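Local coordinates for putative methyl-accepting chemotaxis signal transduction protein (Campylobacter jejuni, PDB 6W3X) that probably senses chemical cues in bacterial chemotaxis, binding a free valine in a pocket of its dCache-type ligand-binding region, at residues L79-G84 against L157-P162; V90-K95 against D133-Q138. All blocks are in the same frame, centred on the assembly; numbering follows the deposited sequence.

In the fold
Following the chain from the N terminus, the long helix 4-48 and helix 58-76 come first, and strand 80-84 then enters the six-stranded antiparallel sheet. Strand 90-94 turns back beside it. Residues 133-138 form the loop between strands 126-132 and 139-149. Interaction 2 brings that loop against 90-95 and closes the shorter loop, with 37 residues between its segments. Strand 152-162 returns to the other side of strand 80-84 in interaction 1, which closes the longer loop of 72 residues and contains interaction 2. Interaction 1 joins strands within the sheet. Interaction 2 sets the loop against strand 90-94, on the side of the sheet where the valine binds. Both touch this ligand.

Interaction 1 of 2, residues L79-G84 against L157-P162; sequences LNVYLG and LGVDIP. With VAL (valine), chain C.
Strand 80-84 and residues 157-162 of strand 152-162 run antiparallel, these short segments meeting at 162° with axes 4.7 Å apart. Asn80 with Asp160 and Tyr82 with Gly158 are hydrogen-bonded pairs. Val81 with Val159 and Leu83 with Leu157 are non-hydrogen-bonded pairs. The bond from Asp160 N to Asn80 O is nearly straight (177°).

Tyr82, Asn80 and Asp160 share the face that meets the bound valine. With chi1 at 48°, the Tyr82 ring swings across Gly158, whose CA lies over it in a CH-pi contact, 3.8 Å from the ring centroid. The valine CG2 lies over the opposite face, 3.5 Å from Tyr82 CE1. Tyr82 OH donates to Asp160 OD1 at 2.7 Å, on the syn side but tilted out of the carboxylate plane. Thr142 also bonds to this oxygen. Asp160 OD2 takes Asn80 ND2 at 3.0 Å on its anti side, slightly out of plane, and the valine N at 2.8 Å. Asn80 and Tyr82 therefore position the carboxylate that receives the ligand's amino group.

On the other face, Val81 CG1 packs against Leu157 and Val159, beneath helix 4-48. An aspartate on the six-stranded sheet binding a ligand amine is consistent with the amino-acid-binding dCache sensors.

Interaction 2 of 2, residues V90-K95 against D133-Q138; sequences VLLSQK and DTVLKQ. With VAL (valine), chain C.
Strand 90-94 passes beside the irregular loop 133-138 without pairing to it, the nearest CA atoms being those of Gln94 and Leu136, 8.0 Å apart. No hydrogen bond crosses between the segments, and the contact is made mostly by side chains.

Leu92 and Val135 meet tip to tip. Leu92 CD2 lies 3.8 Å from Val135 CG2, and Val135 CG2 also touches CG2 of the bound valine. Val135 thus bridges the strand and the ligand's side chain. Its other methyl, CG1, faces the amide of Gln94, 3.7 Å from OE1. Gln94 CG sits between its backbone N and carbonyl carbon (chi1 62°), and from there the extended chain carries the amide across Val135 and Leu136. Leu136 CD2 meets Gln94 NE2 at 3.7 Å. Leu136 CD1 rests against the backbone of Lys95, 3.5 Å from its O. The amine of Lys95 leads away from the loop to Asn77.

Asp133 organises the loop from within. Its OD1 accepts from Val135 N, forming an Asx turn, and its OD2 accepts from Leu136 N at 2.8 Å. Both donors approach from above the carboxylate plane. OD1 also receives the valine N at 2.7 Å, while Asn80 ND2 bonds to OD2. Thr134 N donates to the valine O at 3.2 Å in an almost straight bond (175°).

The chemistry is divided. Apolar and amide contacts set the loop against the strand, while polar groups of the loop grip the ligand's amino and carboxylate groups. With Asp160 also receiving the amine, the two carboxylates would probably favour the protonated, ammonium form of the ligand's amine. Lys113, Trp115 and Tyr131 complete the polar grip, as expected of a pocket that recognises the amino and carboxylate groups of a free amino acid.

Interaction 1 of 2, residues L79-G84 against L157-P162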
loop_
_atom_site.group_PDB
_atom_site.type_symbol
_atom_site.label_atom_id
_atom_site.label_comp_id
_atom_site.label_asym_id
_atom_site.label_seq_id
_atom_site.Cartn_x
_atom_site.Cartn_y
_atom_site.Cartn_z
ATOM N N LEU A 79 9.227 -6.961 6.727
ATOM C CA LEU A 79 9.035 -8.366 7.041
ATOM C C LEU A 79 10.044 -9.276 6.335
ATOM O O LEU A 79 10.609 -10.174 6.926
ATOM C CB LEU A 79 7.609 -8.744 6.705
ATOM C CG LEU A 79 7.177 -10.089 7.262
ATOM C CD1 LEU A 79 7.126 -10.017 8.787
ATOM C CD2 LEU A 79 5.844 -10.529 6.641
ATOM N N ASN A 80 10.294 -8.969 5.063
ATOM C CA ASN A 80 11.236 -9.733 4.234
ATOM C C ASN A 80 11.891 -8.751 3.291
ATOM O O ASN A 80 11.186 -7.858 2.760
ATOM C CB ASN A 80 10.575 -10.848 3.387
ATOM C CG ASN A 80 9.872 -11.885 4.200
ATOM O OD1 ASN A 80 10.499 -12.638 4.966
ATOM N ND2 ASN A 80 8.556 -11.964 4.003
ATOM N N VAL A 81 13.180 -8.960 2.993
ATOM C CA VAL A 81 13.858 -8.216 1.933
ATOM C C VAL A 81 14.706 -9.273 1.209
ATOM O O VAL A 81 15.404 -10.067 1.851
ATOM C CB VAL A 81 14.718 -7.089 2.503
ATOM C CG1 VAL A 81 15.506 -6.391 1.401
ATOM C CG2 VAL A 81 13.887 -6.068 3.264
ATOM N N TYR A 82 14.629 -9.287 -0.121
ATOM C CA TYR A 82 15.129 -10.454 -0.838
ATOM C C TYR A 82 15.527 -10.097 -2.260
ATOM O O TYR A 82 15.099 -9.097 -2.828
ATOM C CB TYR A 82 14.070 -11.581 -0.791
ATOM C CG TYR A 82 12.677 -11.170 -1.131
ATOM C CD1 TYR A 82 11.850 -10.646 -0.157
ATOM C CD2 TYR A 82 12.136 -11.365 -2.404
ATOM C CE1 TYR A 82 10.537 -10.302 -0.450
ATOM C CE2 TYR A 82 10.841 -11.020 -2.737
ATOM C CZ TYR A 82 10.012 -10.533 -1.709
ATOM O OH TYR A 82 8.710 -10.261 -2.005
ATOM N N LEU A 83 16.290 -11.012 -2.868
ATOM C CA LEU A 83 16.744 -10.872 -4.239
ATOM C C LEU A 83 16.521 -12.192 -4.971
ATOM O O LEU A 83 17.169 -13.208 -4.608
ATOM C CB LEU A 83 18.212 -10.477 -4.310
ATOM C CG LEU A 83 18.804 -10.246 -5.699
ATOM C CD1 LEU A 83 18.152 -9.069 -6.400
ATOM C CD2 LEU A 83 20.303 -10.034 -5.640
ATOM N N GLY A 84 15.650 -12.181 -5.972
ATOM C CA GLY A 84 15.371 -13.379 -6.750
ATOM C C GLY A 84 16.197 -13.437 -7.994
ATOM O O GLY A 84 16.324 -12.431 -8.698
ATOM N N LEU A 157 14.725 -7.506 -6.912
ATOM C CA LEU A 157 14.656 -7.121 -5.498
ATOM C C LEU A 157 13.182 -7.130 -5.058
ATOM O O LEU A 157 12.336 -6.644 -5.779
ATOM C CB LEU A 157 15.232 -5.719 -5.369
ATOM C CG LEU A 157 15.237 -5.112 -3.990
ATOM C CD1 LEU A 157 16.142 -5.831 -3.006
ATOM C CD2 LEU A 157 15.655 -3.658 -4.083
ATOM N N GLY A 158 12.942 -7.636 -3.861
ATOM C CA GLY A 158 11.624 -7.530 -3.233
ATOM C C GLY A 158 11.740 -7.054 -1.812
ATOM O O GLY A 158 12.670 -7.395 -1.066
ATOM N N VAL A 159 10.721 -6.264 -1.458
ATOM C CA VAL A 159 10.568 -5.733 -0.101
ATOM C C VAL A 159 9.134 -5.942 0.354
ATOM O O VAL A 159 8.220 -5.447 -0.310
ATOM C CB VAL A 159 10.917 -4.237 -0.068
ATOM C CG1 VAL A 159 10.612 -3.629 1.312
ATOM C CG2 VAL A 159 12.330 -3.974 -0.477
ATOM N N ASP A 160 8.930 -6.700 1.445
ATOM C CA ASP A 160 7.577 -6.989 1.944
ATOM C C ASP A 160 7.307 -6.154 3.191
ATOM O O ASP A 160 8.047 -6.266 4.186
ATOM C CB ASP A 160 7.438 -8.468 2.349
ATOM C CG ASP A 160 7.501 -9.449 1.193
ATOM O OD1 ASP A 160 7.460 -9.019 0.018
ATOM O OD2 ASP A 160 7.606 -10.643 1.526
ATOM N N ILE A 161 6.294 -5.321 3.099
ATOM C CA ILE A 161 5.867 -4.518 4.224
ATOM C C ILE A 161 4.464 -5.035 4.657
ATOM O O ILE A 161 3.588 -5.192 3.821
ATOM C CB ILE A 161 5.734 -3.012 3.820
ATOM C CG1 ILE A 161 7.014 -2.509 3.174
ATOM C CG2 ILE A 161 5.283 -2.164 4.995
ATOM C CD1 ILE A 161 8.218 -2.511 4.066
ATOM N N PRO A 162 4.254 -5.292 5.965
ATOM C CA PRO A 162 2.920 -5.737 6.384
ATOM C C PRO A 162 1.823 -4.786 5.936
ATOM O O PRO A 162 1.956 -3.588 6.164
ATOM C CB PRO A 162 3.048 -5.801 7.896
ATOM C CG PRO A 162 4.500 -6.013 8.169
ATOM C CD PRO A 162 5.182 -5.211 7.092
HETATM N N VAL C . 6.574 -12.660 -0.122
HETATM C CA VAL C . 7.258 -13.483 -1.151
HETATM C C VAL C . 6.217 -14.412 -1.761
HETATM O O VAL C . 5.297 -14.778 -1.028
HETATM C CB VAL C . 8.414 -14.336 -0.566
HETATM C CG1 VAL C . 9.265 -14.905 -1.688
HETATM C CG2 VAL C . 9.343 -13.534 0.333
HETATM O OXT VAL C . 6.347 -14.785 -2.931
#

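Interaction 2 of 2, residues V90-K95 against D133-Q138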
loop_
_atom_site.group_PDB
_atom_site.type_symbol
_atom_site.label_atom_id
_atom_site.label_comp_id
_atom_site.label_asym_id
_atom_site.label_seq_id
_atom_site.Cartn_x
_atom_site.Cartn_y
_atom_site.Cartn_z
ATOM N N VAL A 90 16.219 -17.550 -4.373
ATOM C CA VAL A 90 16.009 -16.217 -3.808
ATOM C C VAL A 90 16.816 -16.080 -2.530
ATOM O O VAL A 90 16.715 -16.926 -1.598
ATOM C CB VAL A 90 14.506 -15.925 -3.607
ATOM C CG1 VAL A 90 13.841 -16.945 -2.696
ATOM C CG2 VAL A 90 14.274 -14.528 -3.056
ATOM N N LEU A 91 17.650 -15.033 -2.496
ATOM C CA LEU A 91 18.403 -14.707 -1.299
ATOM C C LEU A 91 17.465 -13.952 -0.378
ATOM O O LEU A 91 17.011 -12.853 -0.732
ATOM C CB LEU A 91 19.605 -13.833 -1.636
ATOM C CG LEU A 91 20.443 -13.435 -0.425
ATOM C CD1 LEU A 91 21.025 -14.651 0.267
ATOM C CD2 LEU A 91 21.534 -12.462 -0.798
ATOM N N LEU A 92 17.172 -14.538 0.766
ATOM C CA LEU A 92 16.071 -14.059 1.630
ATOM C C LEU A 92 16.587 -13.609 2.982
ATOM O O LEU A 92 17.165 -14.412 3.723
ATOM C CB LEU A 92 15.023 -15.162 1.779
ATOM C CG LEU A 92 13.886 -14.949 2.747
ATOM C CD1 LEU A 92 13.043 -13.745 2.354
ATOM C CD2 LEU A 92 13.048 -16.209 2.841
ATOM N N SER A 93 16.284 -12.350 3.340
ATOM C CA SER A 93 16.481 -11.833 4.711
ATOM C C SER A 93 15.082 -11.674 5.321
ATOM O O SER A 93 14.283 -10.873 4.820
ATOM C CB SER A 93 17.189 -10.480 4.687
ATOM O OG SER A 93 17.412 -9.979 5.986
ATOM N N GLN A 94 14.789 -12.483 6.342
ATOM C CA GLN A 94 13.421 -12.547 6.861
ATOM C C GLN A 94 13.469 -12.197 8.327
ATOM O O GLN A 94 14.407 -12.546 9.036
ATOM C CB GLN A 94 12.795 -13.934 6.649
ATOM C CG GLN A 94 13.524 -15.067 7.366
ATOM C CD GLN A 94 12.785 -16.378 7.251
ATOM O OE1 GLN A 94 13.062 -17.211 6.410
ATOM N NE2 GLN A 94 11.836 -16.529 8.105
ATOM N N LYS A 95 12.372 -11.590 8.809
ATOM C CA LYS A 95 12.213 -11.398 10.253
ATOM C C LYS A 95 12.117 -12.767 10.963
ATOM O O LYS A 95 11.660 -13.757 10.391
ATOM C CB LYS A 95 10.997 -10.454 10.459
ATOM C CG LYS A 95 10.878 -9.770 11.809
ATOM C CD LYS A 95 9.824 -8.667 11.770
ATOM C CE LYS A 95 9.630 -8.055 13.145
ATOM N NZ LYS A 95 10.811 -7.243 13.528
ATOM N N ASP A 133 1.983 -13.545 2.309
ATOM C CA ASP A 133 3.372 -13.976 2.093
ATOM C C ASP A 133 3.532 -15.431 2.450
ATOM O O ASP A 133 3.142 -15.864 3.548
ATOM C CB ASP A 133 4.275 -13.127 3.007
ATOM C CG ASP A 133 5.647 -13.691 3.199
ATOM O OD1 ASP A 133 6.268 -14.112 2.186
ATOM O OD2 ASP A 133 6.117 -13.682 4.369
ATOM N N THR A 134 4.208 -16.193 1.586
ATOM C CA THR A 134 4.451 -17.612 1.877
ATOM C C THR A 134 5.446 -17.861 3.013
ATOM O O THR A 134 5.393 -18.896 3.697
ATOM C CB THR A 134 4.831 -18.404 0.616
ATOM O OG1 THR A 134 6.031 -17.882 0.065
ATOM C CG2 THR A 134 3.763 -18.233 -0.417
ATOM N N VAL A 135 6.385 -16.940 3.211
ATOM C CA VAL A 135 7.465 -17.182 4.151
ATOM C C VAL A 135 7.012 -17.080 5.606
ATOM O O VAL A 135 7.096 -18.003 6.401
ATOM C CB VAL A 135 8.686 -16.273 3.829
ATOM C CG1 VAL A 135 9.773 -16.419 4.901
ATOM C CG2 VAL A 135 9.280 -16.627 2.466
ATOM N N LEU A 136 6.499 -15.913 5.931
ATOM C CA LEU A 136 6.074 -15.597 7.275
ATOM C C LEU A 136 4.569 -15.559 7.469
ATOM O O LEU A 136 4.100 -15.362 8.579
ATOM C CB LEU A 136 6.747 -14.325 7.762
ATOM C CG LEU A 136 8.234 -14.492 8.052
ATOM C CD1 LEU A 136 8.906 -13.166 8.332
ATOM C CD2 LEU A 136 8.464 -15.444 9.207
ATOM N N LYS A 137 3.795 -15.779 6.410
ATOM C CA LYS A 137 2.380 -16.040 6.567
ATOM C C LYS A 137 1.647 -14.846 7.175
ATOM O O LYS A 137 0.726 -14.984 7.990
ATOM C CB LYS A 137 2.167 -17.290 7.436
ATOM C CG LYS A 137 3.191 -18.382 7.135
ATOM C CD LYS A 137 2.942 -18.987 5.784
ATOM C CE LYS A 137 3.571 -20.378 5.750
ATOM N NZ LYS A 137 3.758 -20.902 4.372
ATOM N N GLN A 138 2.050 -13.669 6.747
ATOM C CA GLN A 138 1.352 -12.409 7.058
ATOM C C GLN A 138 0.956 -11.751 5.755
ATOM O O GLN A 138 1.631 -11.956 4.730
ATOM C CB GLN A 138 2.224 -11.457 7.886
ATOM C CG GLN A 138 2.533 -11.995 9.254
ATOM C CD GLN A 138 3.408 -11.080 10.055
ATOM O OE1 GLN A 138 3.266 -9.849 9.983
ATOM N NE2 GLN A 138 4.345 -11.664 10.792
HETATM N N VAL C . 6.574 -12.660 -0.122
HETATM C CA VAL C . 7.258 -13.483 -1.151
HETATM C C VAL C . 6.217 -14.412 -1.761
HETATM O O VAL C . 5.297 -14.778 -1.028
HETATM C CB VAL C . 8.414 -14.336 -0.566
HETATM C CG1 VAL C . 9.265 -14.905 -1.688
HETATM C CG2 VAL C . 9.343 -13.534 0.333
HETATM O OXT VAL C . 6.347 -14.785 -2.931
#